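PDB 3NE8: N-acetylmuramoyl-l-alanine amidase from Bartonella henselae, which probably cleaves the amide bond between N-acetylmuramic acid and L-alanine in peptidoglycan, as a zinc-dependent hydrolase that remodels the bacterial cell wall. Local coordinates for residues 83-88 with 193-198; 95-100 with 188-193; 89-94 with 165-170; 101-106 with 172-177. One frame throughout, in Å; residues are numbered along the deposited sequence.

Contact 1: residues 83-88 with 193-198. With ZN (zinc ion), chain B.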
loop_
_atom_site.group_PDB
_atom_site.type_symbol
_atom_site.label_atom_id
_atom_site.label_comp_id
_atom_site.label_asym_id
_atom_site.label_seq_id
_atom_site.Cartn_x
_atom_site.Cartn_y
_atom_site.Cartn_z
ATOM N N ALA A 83 14.893 -8.982 19.143
ATOM C CA ALA A 83 14.594 -8.436 20.460
ATOM C C ALA A 83 15.898 -7.901 21.051
ATOM O O ALA A 83 16.491 -8.492 21.956
ATOM C CB ALA A 83 13.974 -9.494 21.357
ATOM N N ASP A 84 16.348 -6.777 20.511
ATOM C CA ASP A 84 17.698 -6.298 20.747
ATOM C C ASP A 84 17.860 -5.423 21.971
ATOM O O ASP A 84 16.893 -5.014 22.610
ATOM C CB ASP A 84 18.171 -5.524 19.518
ATOM C CG ASP A 84 18.463 -6.438 18.357
ATOM O OD1 ASP A 84 19.412 -7.239 18.484
ATOM O OD2 ASP A 84 17.742 -6.391 17.341
ATOM N N THR A 85 19.114 -5.156 22.300
ATOM C CA THR A 85 19.443 -4.117 23.259
ATOM C C THR A 85 19.699 -2.837 22.476
ATOM O O THR A 85 20.397 -2.863 21.461
ATOM C CB THR A 85 20.700 -4.479 24.065
ATOM O OG1 THR A 85 20.363 -5.443 25.067
ATOM C CG2 THR A 85 21.279 -3.243 24.739
ATOM N N ILE A 86 19.118 -1.728 22.923
ATOM C CA ILE A 86 19.384 -0.437 22.287
ATOM C C ILE A 86 20.063 0.468 23.300
ATOM O O ILE A 86 20.082 0.168 24.496
ATOM C CB ILE A 86 18.124 0.232 21.671
ATOM C CG1 ILE A 86 16.931 0.161 22.620
ATOM C CG2 ILE A 86 17.774 -0.412 20.332
ATOM C CD1 ILE A 86 15.692 0.854 22.074
ATOM N N ASP A 87 20.632 1.567 22.815
ATOM C CA ASP A 87 21.512 2.393 23.631
ATOM C C ASP A 87 20.791 3.031 24.818
ATOM O O ASP A 87 21.365 3.190 25.896
ATOM C CB ASP A 87 22.194 3.453 22.760
ATOM C CG ASP A 87 23.010 2.839 21.632
ATOM O OD1 ASP A 87 23.286 1.618 21.688
ATOM O OD2 ASP A 87 23.377 3.577 20.693
ATOM N N VAL A 88 19.527 3.383 24.616
ATOM C CA VAL A 88 18.721 3.996 25.664
ATOM C C VAL A 88 17.800 2.938 26.259
ATOM O O VAL A 88 16.942 2.395 25.565
ATOM C CB VAL A 88 17.893 5.171 25.106
ATOM C CG1 VAL A 88 17.033 5.784 26.197
ATOM C CG2 VAL A 88 18.811 6.215 24.486
ATOM N N TYR A 193 12.426 -4.659 23.286
ATOM C CA TYR A 193 13.855 -4.483 23.516
ATOM C C TYR A 193 14.283 -5.121 24.824
ATOM O O TYR A 193 13.808 -4.749 25.892
ATOM C CB TYR A 193 14.231 -2.995 23.483
ATOM C CG TYR A 193 13.967 -2.396 22.121
ATOM C CD1 TYR A 193 14.911 -2.487 21.106
ATOM C CD2 TYR A 193 12.749 -1.792 21.833
ATOM C CE1 TYR A 193 14.659 -1.969 19.837
ATOM C CE2 TYR A 193 12.490 -1.266 20.567
ATOM C CZ TYR A 193 13.449 -1.357 19.577
ATOM O OH TYR A 193 13.209 -0.841 18.321
ATOM N N LEU A 194 15.195 -6.081 24.748
ATOM C CA LEU A 194 15.669 -6.741 25.958
ATOM C C LEU A 194 16.469 -5.815 26.879
ATOM O O LEU A 194 16.766 -6.179 28.017
ATOM C CB LEU A 194 16.463 -8.000 25.609
ATOM C CG LEU A 194 15.575 -9.213 25.324
ATOM C CD1 LEU A 194 16.374 -10.384 24.782
ATOM C CD2 LEU A 194 14.826 -9.635 26.581
ATOM N N SER A 195 16.806 -4.619 26.400
ATOM C CA SER A 195 17.454 -3.603 27.227
ATOM C C SER A 195 16.472 -2.934 28.183
ATOM O O SER A 195 16.885 -2.230 29.104
ATOM C CB SER A 195 18.144 -2.550 26.353
ATOM O OG SER A 195 17.364 -2.237 25.208
ATOM N N ASN A 196 15.179 -3.138 27.958
ATOM C CA ASN A 196 14.145 -2.559 28.808
ATOM C C ASN A 196 13.467 -3.632 29.650
ATOM O O ASN A 196 13.037 -4.662 29.128
ATOM C CB ASN A 196 13.104 -1.838 27.951
ATOM C CG ASN A 196 11.995 -1.246 28.779
ATOM O OD1 ASN A 196 10.999 -1.907 29.070
ATOM N ND2 ASN A 196 12.173 0.008 29.192
ATOM N N LYS A 197 13.376 -3.390 30.955
ATOM C CA LYS A 197 12.908 -4.406 31.893
ATOM C C LYS A 197 11.450 -4.776 31.699
ATOM O O LYS A 197 11.069 -5.928 31.910
ATOM C CB LYS A 197 13.116 -3.931 33.330
ATOM C CG LYS A 197 14.558 -3.663 33.660
ATOM C CD LYS A 197 15.294 -4.961 33.910
ATOM C CE LYS A 197 16.784 -4.729 34.058
ATOM N NZ LYS A 197 17.398 -4.411 32.738
ATOM N N GLU A 198 10.632 -3.800 31.319
ATOM C CA GLU A 198 9.222 -4.056 31.079
ATOM C C GLU A 198 9.029 -4.878 29.808
ATOM O O GLU A 198 8.231 -5.819 29.780
ATOM C CB GLU A 198 8.430 -2.748 31.020
ATOM C CG GLU A 198 8.372 -2.015 32.349
ATOM C CD GLU A 198 7.755 -2.858 33.446
ATOM O OE1 GLU A 198 6.779 -3.590 33.169
ATOM O OE2 GLU A 198 8.244 -2.783 34.592
HETATM ZN ZN ZN B . 18.874 -8.695 17.020
HETATM O O HOH W 1 15.784 -0.157 25.589
#
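The end of I86 sits squarely on the ring of Y193. Its CD1 methyl is 3.6 Å from the ring centroid and 13° off the ring normal, a CH-pi contact over the face. CG2 of I86 comes nearest to CE1 of the ring. I86 has CG1 between the backbone N and the carbonyl carbon (chi1 45°), which brings both branches to the ring.

The contact joins a zinc-binding loop to a type I beta turn running from Y193 to N196, just ahead of helix 197-203. D84 binds the zinc ion through both carboxylate oxygens, OD1 at 2.1 Å and OD2 at 2.6 Å. H13, E28, H82 and E115 complete the site. D84 turns its carbonyl the other way, to the turn. There L194 N gives D84 O a weak, bent hydrogen bond of 2.9 Å, and the CA of Y193 adds a C-H...O contact.

S195 makes the straight bond. Its OG accepts from I86 N at 2.9 Å (169°). The same hydroxyl donates to a water, which donates in turn to V88 O. One side chain thus grips the loop at two points. The far end of Y193 belongs to the sheet, where its OH bonds T95 and Y97.

At the start of the loop, L194 CD1 lies 3.4 Å from A83 O, a buried carbonyl oxygen that has no polar partner.

Contact 2: residues 95-100 with 188-193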
loop_
_atom_site.group_PDB
_atom_site.type_symbol
_atom_site.label_atom_id
_atom_site.label_comp_id
_atom_site.label_asym_id
_atom_site.label_seq_id
_atom_site.Cartn_x
_atom_site.Cartn_y
_atom_site.Cartn_z
ATOM N N THR A 95 8.559 -2.311 17.226
ATOM C CA THR A 95 9.061 -1.417 16.190
ATOM C C THR A 95 9.193 -2.205 14.898
ATOM O O THR A 95 9.523 -3.396 14.921
ATOM C CB THR A 95 10.480 -0.888 16.529
ATOM O OG1 THR A 95 10.562 -0.540 17.915
ATOM C CG2 THR A 95 10.835 0.333 15.700
ATOM N N VAL A 96 8.959 -1.542 13.768
ATOM C CA VAL A 96 9.207 -2.142 12.460
ATOM C C VAL A 96 10.208 -1.289 11.700
ATOM O O VAL A 96 10.035 -0.062 11.580
ATOM C CB VAL A 96 7.926 -2.301 11.623
ATOM C CG1 VAL A 96 8.232 -3.084 10.349
ATOM C CG2 VAL A 96 6.836 -2.987 12.420
ATOM N N TYR A 97 11.253 -1.927 11.191
ATOM C CA TYR A 97 12.276 -1.261 10.397
ATOM C C TYR A 97 12.242 -1.726 8.951
ATOM O O TYR A 97 12.066 -2.911 8.662
ATOM C CB TYR A 97 13.687 -1.525 10.948
ATOM C CG TYR A 97 13.918 -0.996 12.337
ATOM C CD1 TYR A 97 14.525 0.238 12.535
ATOM C CD2 TYR A 97 13.533 -1.724 13.453
ATOM C CE1 TYR A 97 14.740 0.731 13.817
ATOM C CE2 TYR A 97 13.740 -1.243 14.729
ATOM C CZ TYR A 97 14.342 -0.013 14.911
ATOM O OH TYR A 97 14.546 0.496 16.185
ATOM N N THR A 98 12.409 -0.772 8.041
ATOM C CA THR A 98 12.663 -1.061 6.634
ATOM C C THR A 98 14.064 -0.571 6.280
ATOM O O THR A 98 14.695 0.134 7.079
ATOM C CB THR A 98 11.619 -0.393 5.727
ATOM O OG1 THR A 98 11.451 0.980 6.107
ATOM C CG2 THR A 98 10.292 -1.100 5.881
ATOM N N ILE A 99 14.553 -0.924 5.096
ATOM C CA ILE A 99 15.919 -0.583 4.731
ATOM C C ILE A 99 16.011 0.838 4.181
ATOM O O ILE A 99 15.079 1.342 3.547
ATOM C CB ILE A 99 16.500 -1.581 3.714
ATOM C CG1 ILE A 99 18.031 -1.469 3.673
ATOM C CG2 ILE A 99 15.883 -1.371 2.335
ATOM C CD1 ILE A 99 18.719 -2.582 2.915
ATOM N N SER A 100 17.145 1.483 4.429
ATOM C CA SER A 100 17.433 2.806 3.892
ATOM C C SER A 100 18.922 3.040 4.046
ATOM O O SER A 100 19.530 2.565 5.005
ATOM C CB SER A 100 16.682 3.877 4.672
ATOM O OG SER A 100 16.989 5.169 4.172
ATOM N N LEU A 188 12.226 -5.738 9.345
ATOM C CA LEU A 188 12.792 -6.242 10.583
ATOM C C LEU A 188 11.884 -5.786 11.714
ATOM O O LEU A 188 11.631 -4.587 11.878
ATOM C CB LEU A 188 14.224 -5.729 10.768
ATOM C CG LEU A 188 14.997 -6.254 11.981
ATOM C CD1 LEU A 188 16.489 -6.274 11.682
ATOM C CD2 LEU A 188 14.704 -5.464 13.242
ATOM N N ILE A 189 11.358 -6.734 12.477
ATOM C CA ILE A 189 10.457 -6.401 13.572
ATOM C C ILE A 189 11.148 -6.634 14.895
ATOM O O ILE A 189 11.636 -7.736 15.161
ATOM C CB ILE A 189 9.167 -7.228 13.529
ATOM C CG1 ILE A 189 8.430 -6.964 12.215
ATOM C CG2 ILE A 189 8.276 -6.897 14.727
ATOM C CD1 ILE A 189 7.124 -7.723 12.070
ATOM N N GLU A 190 11.244 -5.582 15.703
ATOM C CA GLU A 190 11.656 -5.734 17.091
ATOM C C GLU A 190 10.394 -6.028 17.869
ATOM O O GLU A 190 9.495 -5.188 17.949
ATOM C CB GLU A 190 12.309 -4.459 17.627
ATOM C CG GLU A 190 13.620 -4.100 16.959
ATOM C CD GLU A 190 14.792 -4.966 17.381
ATOM O OE1 GLU A 190 14.670 -5.761 18.339
ATOM O OE2 GLU A 190 15.863 -4.832 16.737
ATOM N N ILE A 191 10.284 -7.233 18.409
ATOM C CA ILE A 191 9.064 -7.502 19.135
ATOM C C ILE A 191 9.081 -6.751 20.461
ATOM O O ILE A 191 8.008 -6.409 20.965
ATOM C CB ILE A 191 8.784 -8.978 19.296
ATOM C CG1 ILE A 191 9.955 -9.631 20.010
ATOM C CG2 ILE A 191 8.539 -9.605 17.932
ATOM C CD1 ILE A 191 9.694 -11.056 20.438
ATOM N N GLY A 192 10.278 -6.435 20.961
ATOM C CA GLY A 192 10.490 -5.573 22.115
ATOM C C GLY A 192 11.990 -5.453 22.310
ATOM O O GLY A 192 12.750 -6.092 21.586
ATOM N N TYR A 193 12.426 -4.659 23.286
ATOM C CA TYR A 193 13.855 -4.483 23.516
ATOM C C TYR A 193 14.283 -5.121 24.824
ATOM O O TYR A 193 13.808 -4.749 25.892
ATOM C CB TYR A 193 14.231 -2.995 23.483
ATOM C CG TYR A 193 13.967 -2.396 22.121
ATOM C CD1 TYR A 193 14.911 -2.487 21.106
ATOM C CD2 TYR A 193 12.749 -1.792 21.833
ATOM C CE1 TYR A 193 14.659 -1.969 19.837
ATOM C CE2 TYR A 193 12.490 -1.266 20.567
ATOM C CZ TYR A 193 13.449 -1.357 19.577
ATOM O OH TYR A 193 13.209 -0.841 18.321
#
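T95, V96 and Y97 pair with E190, I189 and L188 as antiparallel neighbours in the mixed sheet.

Backbone bonds come first. T95 and E190 form one hydrogen-bonded pair and Y97 and L188 another, each with two N-H...O bonds. Y97 N to L188 O is 2.8 Å and nearly straight (171°). V96 and I189 are a non-hydrogen-bonded pair.

Apolar contacts divide by face. V96 and I189 share one face, and helix 135-161 covers V96. On the other, Y97 and L188 run side by side, with Y97 CD2 3.9 Å from L188 CD2. E190 lays its CG at the Y97 ring edge, 3.6 Å from CE2; the bend at chi2 (-75°) then turns its carboxylate aside. Its OE1 accepts from D84 N, and the side chain comes about 5 Å from the zinc ion.

Hydroxyl bonds close the group. Y193 reaches back: its OH meets T95 OG1 at 2.7 Å and Y97 OH at 2.9 Å. The Y193 oxygen lies at the edge of the Y97 ring, in plane.

These buried hydroxyls form a chain centred on Y193 OH, and T95 OG1 also bonds G93 O weakly, so their proton positions are probably coupled. Two bonds also pin the far end of the Y193 ring.

Contact 3: residues 89-94 with 165-170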
loop_
_atom_site.group_PDB
_atom_site.type_symbol
_atom_site.label_atom_id
_atom_site.label_comp_id
_atom_site.label_asym_id
_atom_site.label_seq_id
_atom_site.Cartn_x
_atom_site.Cartn_y
_atom_site.Cartn_z
ATOM N N HIS A 89 17.972 2.658 27.546
ATOM C CA HIS A 89 17.254 1.574 28.218
ATOM C C HIS A 89 15.782 1.895 28.486
ATOM O O HIS A 89 14.984 1.003 28.774
ATOM C CB HIS A 89 17.945 1.214 29.537
ATOM C CG HIS A 89 17.725 2.217 30.628
ATOM N ND1 HIS A 89 18.643 3.199 30.934
ATOM C CD2 HIS A 89 16.688 2.393 31.482
ATOM C CE1 HIS A 89 18.181 3.937 31.927
ATOM N NE2 HIS A 89 16.996 3.469 32.277
ATOM N N SER A 90 15.424 3.175 28.407
ATOM C CA SER A 90 14.051 3.597 28.679
ATOM C C SER A 90 13.147 3.389 27.465
ATOM O O SER A 90 11.918 3.447 27.572
ATOM C CB SER A 90 14.019 5.068 29.105
ATOM O OG SER A 90 14.581 5.892 28.099
ATOM N N LEU A 91 13.767 3.163 26.312
ATOM C CA LEU A 91 13.048 2.922 25.067
ATOM C C LEU A 91 12.450 1.521 25.049
ATOM O O LEU A 91 13.119 0.530 25.365
ATOM C CB LEU A 91 13.982 3.109 23.870
ATOM C CG LEU A 91 14.189 4.532 23.343
ATOM C CD1 LEU A 91 15.552 4.687 22.696
ATOM C CD2 LEU A 91 13.103 4.875 22.352
ATOM N N ARG A 92 11.180 1.432 24.684
ATOM C CA ARG A 92 10.512 0.142 24.666
ATOM C C ARG A 92 9.361 0.161 23.682
ATOM O O ARG A 92 8.894 1.231 23.262
ATOM C CB ARG A 92 9.998 -0.218 26.059
ATOM C CG ARG A 92 8.997 0.772 26.616
ATOM C CD ARG A 92 8.426 0.293 27.939
ATOM N NE ARG A 92 7.657 -0.936 27.773
ATOM C CZ ARG A 92 6.631 -1.287 28.541
ATOM N NH1 ARG A 92 6.244 -0.501 29.538
ATOM N NH2 ARG A 92 5.991 -2.425 28.310
ATOM N N GLY A 93 8.909 -1.028 23.306
ATOM C CA GLY A 93 7.756 -1.169 22.439
ATOM C C GLY A 93 8.089 -1.773 21.090
ATOM O O GLY A 93 9.216 -1.681 20.598
ATOM N N ALA A 94 7.095 -2.406 20.483
ATOM C CA ALA A 94 7.271 -2.996 19.163
ATOM C C ALA A 94 7.679 -1.930 18.149
ATOM O O ALA A 94 7.206 -0.790 18.207
ATOM C CB ALA A 94 5.998 -3.708 18.725
ATOM N N ASN A 165 1.734 -2.457 22.701
ATOM C CA ASN A 165 2.473 -1.213 22.857
ATOM C C ASN A 165 3.552 -1.035 21.806
ATOM O O ASN A 165 4.364 -1.938 21.571
ATOM C CB ASN A 165 3.086 -1.099 24.251
ATOM C CG ASN A 165 3.785 0.223 24.454
ATOM O OD1 ASN A 165 3.179 1.283 24.297
ATOM N ND2 ASN A 165 5.074 0.177 24.771
ATOM N N LEU A 166 3.547 0.139 21.183
ATOM C CA LEU A 166 4.494 0.501 20.140
ATOM C C LEU A 166 5.428 1.576 20.662
ATOM O O LEU A 166 5.025 2.413 21.467
ATOM C CB LEU A 166 3.747 1.048 18.925
ATOM C CG LEU A 166 2.899 0.063 18.121
ATOM C CD1 LEU A 166 1.774 0.776 17.401
ATOM C CD2 LEU A 166 3.773 -0.683 17.131
ATOM N N ILE A 167 6.678 1.550 20.214
ATOM C CA ILE A 167 7.602 2.641 20.490
ATOM C C ILE A 167 7.126 3.900 19.783
ATOM O O ILE A 167 6.374 3.820 18.818
ATOM C CB ILE A 167 9.021 2.296 19.994
ATOM C CG1 ILE A 167 10.049 3.276 20.556
ATOM C CG2 ILE A 167 9.076 2.261 18.465
ATOM C CD1 ILE A 167 11.478 2.860 20.286
ATOM N N ASN A 168 7.528 5.069 20.274
ATOM C CA ASN A 168 7.298 6.315 19.561
ATOM C C ASN A 168 7.907 6.209 18.170
ATOM O O ASN A 168 9.008 5.685 18.038
ATOM C CB ASN A 168 7.950 7.467 20.325
ATOM C CG ASN A 168 8.004 8.742 19.519
ATOM O OD1 ASN A 168 6.978 9.360 19.252
ATOM N ND2 ASN A 168 9.207 9.147 19.128
ATOM N N ASN A 169 7.222 6.716 17.151
ATOM C CA ASN A 169 7.708 6.585 15.774
ATOM C C ASN A 169 8.026 5.125 15.453
ATOM O O ASN A 169 9.190 4.764 15.260
ATOM C CB ASN A 169 8.958 7.443 15.552
ATOM C CG ASN A 169 8.682 8.922 15.681
ATOM O OD1 ASN A 169 9.539 9.689 16.116
ATOM N ND2 ASN A 169 7.481 9.333 15.305
ATOM N N PRO A 170 6.992 4.275 15.410
ATOM C CA PRO A 170 7.226 2.826 15.355
ATOM C C PRO A 170 7.647 2.295 13.987
ATOM O O PRO A 170 8.043 1.128 13.921
ATOM C CB PRO A 170 5.871 2.245 15.766
ATOM C CG PRO A 170 4.891 3.253 15.289
ATOM C CD PRO A 170 5.558 4.598 15.502
HETATM O O HOH W 2 6.140 -2.487 25.335
HETATM O O HOH W 3 6.622 2.698 24.427
#
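I167 lies beside G93, and its side chain packs on L91. The setting is a short parallel beta bridge, A94 with L166, just where strand 94-99 of the mixed sheet begins. Two hydrogen bonds hold it. A94 N reaches a lone pair of N165 O in the carbonyl plane at 3.0 Å, and I167 N gives to A94 O at 3.1 Å. With no side chain on G93 the backbones close up, its CA coming within 3.7 Å of I167 N. The positive phi of G93 (115°) also suits a glycine.

The I167 side chain can be followed outward. CB lies 3.4 Å from R92 O. CG2 turns to A94 O. CG1, anti to the backbone N (chi1 -167°), passes R92 O on the way to L91. CD1 ends 3.3 Å from L91 CD2, tighter than usual van der Waals contact. The two side chains meet at a slant.

L166 shares a sheet face with A94. Its CD2 approaches A94 CB at 4.1 Å, and L159 of helix 135-161 touches both residues.

R92 and N165 supply the polar side chains. R92 forms a salt bridge to D199 through NE, while N165 crosses it at about a right angle. The N165 ND2 stands 4.0 Å above the guanidinium plane, toward its rim. One water accepts from N165 ND2 and, weakly, from R92 NH2. A second water also accepts from N165 ND2 and donates to R92 O at 2.9 Å.

Contact 4: residues 101-106 with 172-177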
loop_
_atom_site.group_PDB
_atom_site.type_symbol
_atom_site.label_atom_id
_atom_site.label_comp_id
_atom_site.label_asym_id
_atom_site.label_seq_id
_atom_site.Cartn_x
_atom_site.Cartn_y
_atom_site.Cartn_z
ATOM N N ASP A 101 19.511 3.788 3.119
ATOM C CA ASP A 101 20.921 4.140 3.232
ATOM C C ASP A 101 21.116 5.110 4.393
ATOM O O ASP A 101 22.122 5.065 5.099
ATOM C CB ASP A 101 21.419 4.772 1.933
ATOM C CG ASP A 101 21.676 3.748 0.844
ATOM O OD1 ASP A 101 21.792 2.547 1.167
ATOM O OD2 ASP A 101 21.775 4.148 -0.337
ATOM N N GLU A 102 20.128 5.975 4.584
ATOM C CA GLU A 102 20.154 6.995 5.622
ATOM C C GLU A 102 19.165 6.638 6.730
ATOM O O GLU A 102 17.974 6.452 6.472
ATOM C CB GLU A 102 19.788 8.348 5.008
ATOM C CG GLU A 102 20.060 9.555 5.888
ATOM C CD GLU A 102 19.910 10.865 5.129
ATOM O OE1 GLU A 102 20.647 11.825 5.443
ATOM O OE2 GLU A 102 19.062 10.933 4.213
ATOM N N ALA A 103 19.657 6.561 7.962
ATOM C CA ALA A 103 18.830 6.141 9.093
ATOM C C ALA A 103 17.785 7.182 9.466
ATOM O O ALA A 103 17.999 8.390 9.290
ATOM C CB ALA A 103 19.698 5.835 10.288
ATOM N N SER A 104 16.659 6.718 9.994
ATOM C CA SER A 104 15.580 7.612 10.416
ATOM C C SER A 104 15.967 8.449 11.631
ATOM O O SER A 104 15.448 9.550 11.830
ATOM C CB SER A 104 14.315 6.811 10.731
ATOM O OG SER A 104 14.598 5.736 11.615
ATOM N N ASP A 105 16.879 7.921 12.437
ATOM C CA ASP A 105 17.240 8.533 13.707
ATOM C C ASP A 105 18.476 7.846 14.258
ATOM O O ASP A 105 18.895 6.801 13.750
ATOM C CB ASP A 105 16.082 8.421 14.702
ATOM C CG ASP A 105 15.657 6.983 14.942
ATOM O OD1 ASP A 105 14.694 6.527 14.292
ATOM O OD2 ASP A 105 16.287 6.316 15.784
ATOM N N ALA A 106 19.049 8.416 15.312
ATOM C CA ALA A 106 20.300 7.923 15.867
ATOM C C ALA A 106 20.194 6.530 16.476
ATOM O O ALA A 106 21.151 5.765 16.421
ATOM C CB ALA A 106 20.853 8.912 16.887
ATOM N N ARG A 172 10.603 2.799 11.572
ATOM C CA ARG A 172 11.919 3.403 11.432
ATOM C C ARG A 172 12.679 2.731 10.297
ATOM O O ARG A 172 12.171 1.813 9.645
ATOM C CB ARG A 172 12.686 3.321 12.754
ATOM C CG ARG A 172 11.949 4.015 13.886
ATOM C CD ARG A 172 12.739 4.077 15.173
ATOM N NE ARG A 172 11.941 4.697 16.230
ATOM C CZ ARG A 172 12.445 5.321 17.288
ATOM N NH1 ARG A 172 13.759 5.425 17.443
ATOM N NH2 ARG A 172 11.625 5.842 18.191
ATOM N N TYR A 173 13.896 3.190 10.033
ATOM C CA TYR A 173 14.661 2.626 8.928
ATOM C C TYR A 173 16.145 2.903 9.078
ATOM O O TYR A 173 16.555 3.893 9.693
ATOM C CB TYR A 173 14.136 3.108 7.568
ATOM C CG TYR A 173 13.832 4.583 7.507
ATOM C CD1 TYR A 173 14.819 5.504 7.199
ATOM C CD2 TYR A 173 12.546 5.050 7.739
ATOM C CE1 TYR A 173 14.538 6.863 7.142
ATOM C CE2 TYR A 173 12.255 6.402 7.683
ATOM C CZ TYR A 173 13.256 7.295 7.383
ATOM O OH TYR A 173 12.978 8.645 7.323
ATOM N N ALA A 174 16.945 1.990 8.548
ATOM C CA ALA A 174 18.392 2.115 8.564
ATOM C C ALA A 174 18.950 1.039 7.654
ATOM O O ALA A 174 18.197 0.249 7.084
ATOM C CB ALA A 174 18.946 1.974 9.984
ATOM N N ASP A 175 20.270 1.006 7.514
ATOM C CA ASP A 175 20.911 0.147 6.531
ATOM C C ASP A 175 21.165 -1.263 7.085
ATOM O O ASP A 175 22.311 -1.677 7.277
ATOM C CB ASP A 175 22.213 0.810 6.075
ATOM C CG ASP A 175 22.831 0.136 4.873
ATOM O OD1 ASP A 175 22.121 -0.564 4.122
ATOM O OD2 ASP A 175 24.050 0.327 4.673
ATOM N N PHE A 176 20.086 -1.991 7.344
ATOM C CA PHE A 176 20.167 -3.370 7.837
ATOM C C PHE A 176 20.497 -4.334 6.693
ATOM O O PHE A 176 19.729 -4.452 5.730
ATOM C CB PHE A 176 18.830 -3.791 8.453
ATOM C CG PHE A 176 18.498 -3.096 9.742
ATOM C CD1 PHE A 176 18.979 -3.576 10.946
ATOM C CD2 PHE A 176 17.684 -1.973 9.751
ATOM C CE1 PHE A 176 18.663 -2.938 12.141
ATOM C CE2 PHE A 176 17.365 -1.337 10.936
ATOM C CZ PHE A 176 17.848 -1.816 12.129
ATOM N N GLN A 177 21.622 -5.034 6.801
ATOM C CA GLN A 177 22.031 -5.945 5.737
ATOM C C GLN A 177 21.058 -7.105 5.521
ATOM O O GLN A 177 20.955 -7.634 4.416
ATOM C CB GLN A 177 23.447 -6.474 5.991
ATOM C CG GLN A 177 24.516 -5.394 5.965
ATOM C CD GLN A 177 24.403 -4.499 4.750
ATOM O OE1 GLN A 177 24.753 -4.893 3.636
ATOM N NE2 GLN A 177 23.906 -3.285 4.956
HETATM O O HOH W 4 20.500 0.426 1.953
#
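S104 and Y173 bind each other twice, once through backbone and once through side chain. The segment 101-106 is the loop that leaves strand 94-99 and runs along the outer edge of strand 170-174, one of the two outermost strands of the sheet. It ends in an N-cap: D105 OD2 accepts from A108 N at the start of helix 106-116.

Hydrogen bonds come first. S104 N gives to Y173 O at 2.8 Å. Y173 N gives back to S104 OG at 3.1 Å, with an angle of 164°. That hydroxyl donates in turn to D105 OD1 at 2.8 Å, which it meets from above the carboxylate plane. S104 OG stands between its backbone N and carbonyl carbon (chi1 51°), where it meets both partners and links the edge strand to the cap residue. It is filled as both donor and acceptor.

One salt bridge crosses. R172 NH1 reaches D105 OD2 at 3.2 Å, but the hydrogen bond is weak and bent. The guanidinium and carboxylate planes stand nearly perpendicular. R172 directs NE and NH2 to the carbonyls of N169 and N168.

Ring contacts follow. S104 CB lies over the centre of the Y173 ring, 3.5 Å from the centroid and 9° off its normal. E102 O meets the same ring at its edge, in plane. Nearby, A103 CB packs on A174 CB.

Like charges meet at the far end. D101 and D175 face each other, and K180 pairs with D175 and probably eases the repulsion. A water between them donates to D101 OD1 at 2.6 Å and to D175 OD1 at 2.9 Å.

How the contacts relate
Contact 1 holds the zinc ligand D84, and contact 2 backs it: E190 OE1 is 2.9 Å from D84 N. Y193 belongs to both contacts. Contacts 2, 3 and 4 meet along strand 94-99 and its neighbours. V96 N is 2.8 Å from P170 O of contact 3, and V96 O is 2.9 Å from R172 N of contact 4. Contact 3 also meets contact 1, where I86 CD1 lies 3.4 Å from L91 CB. The side chains of A94 and A174 are about 14 and 13 Å from the zinc ion. Contact 4 caps helix 106-116, whose E115 binds that zinc.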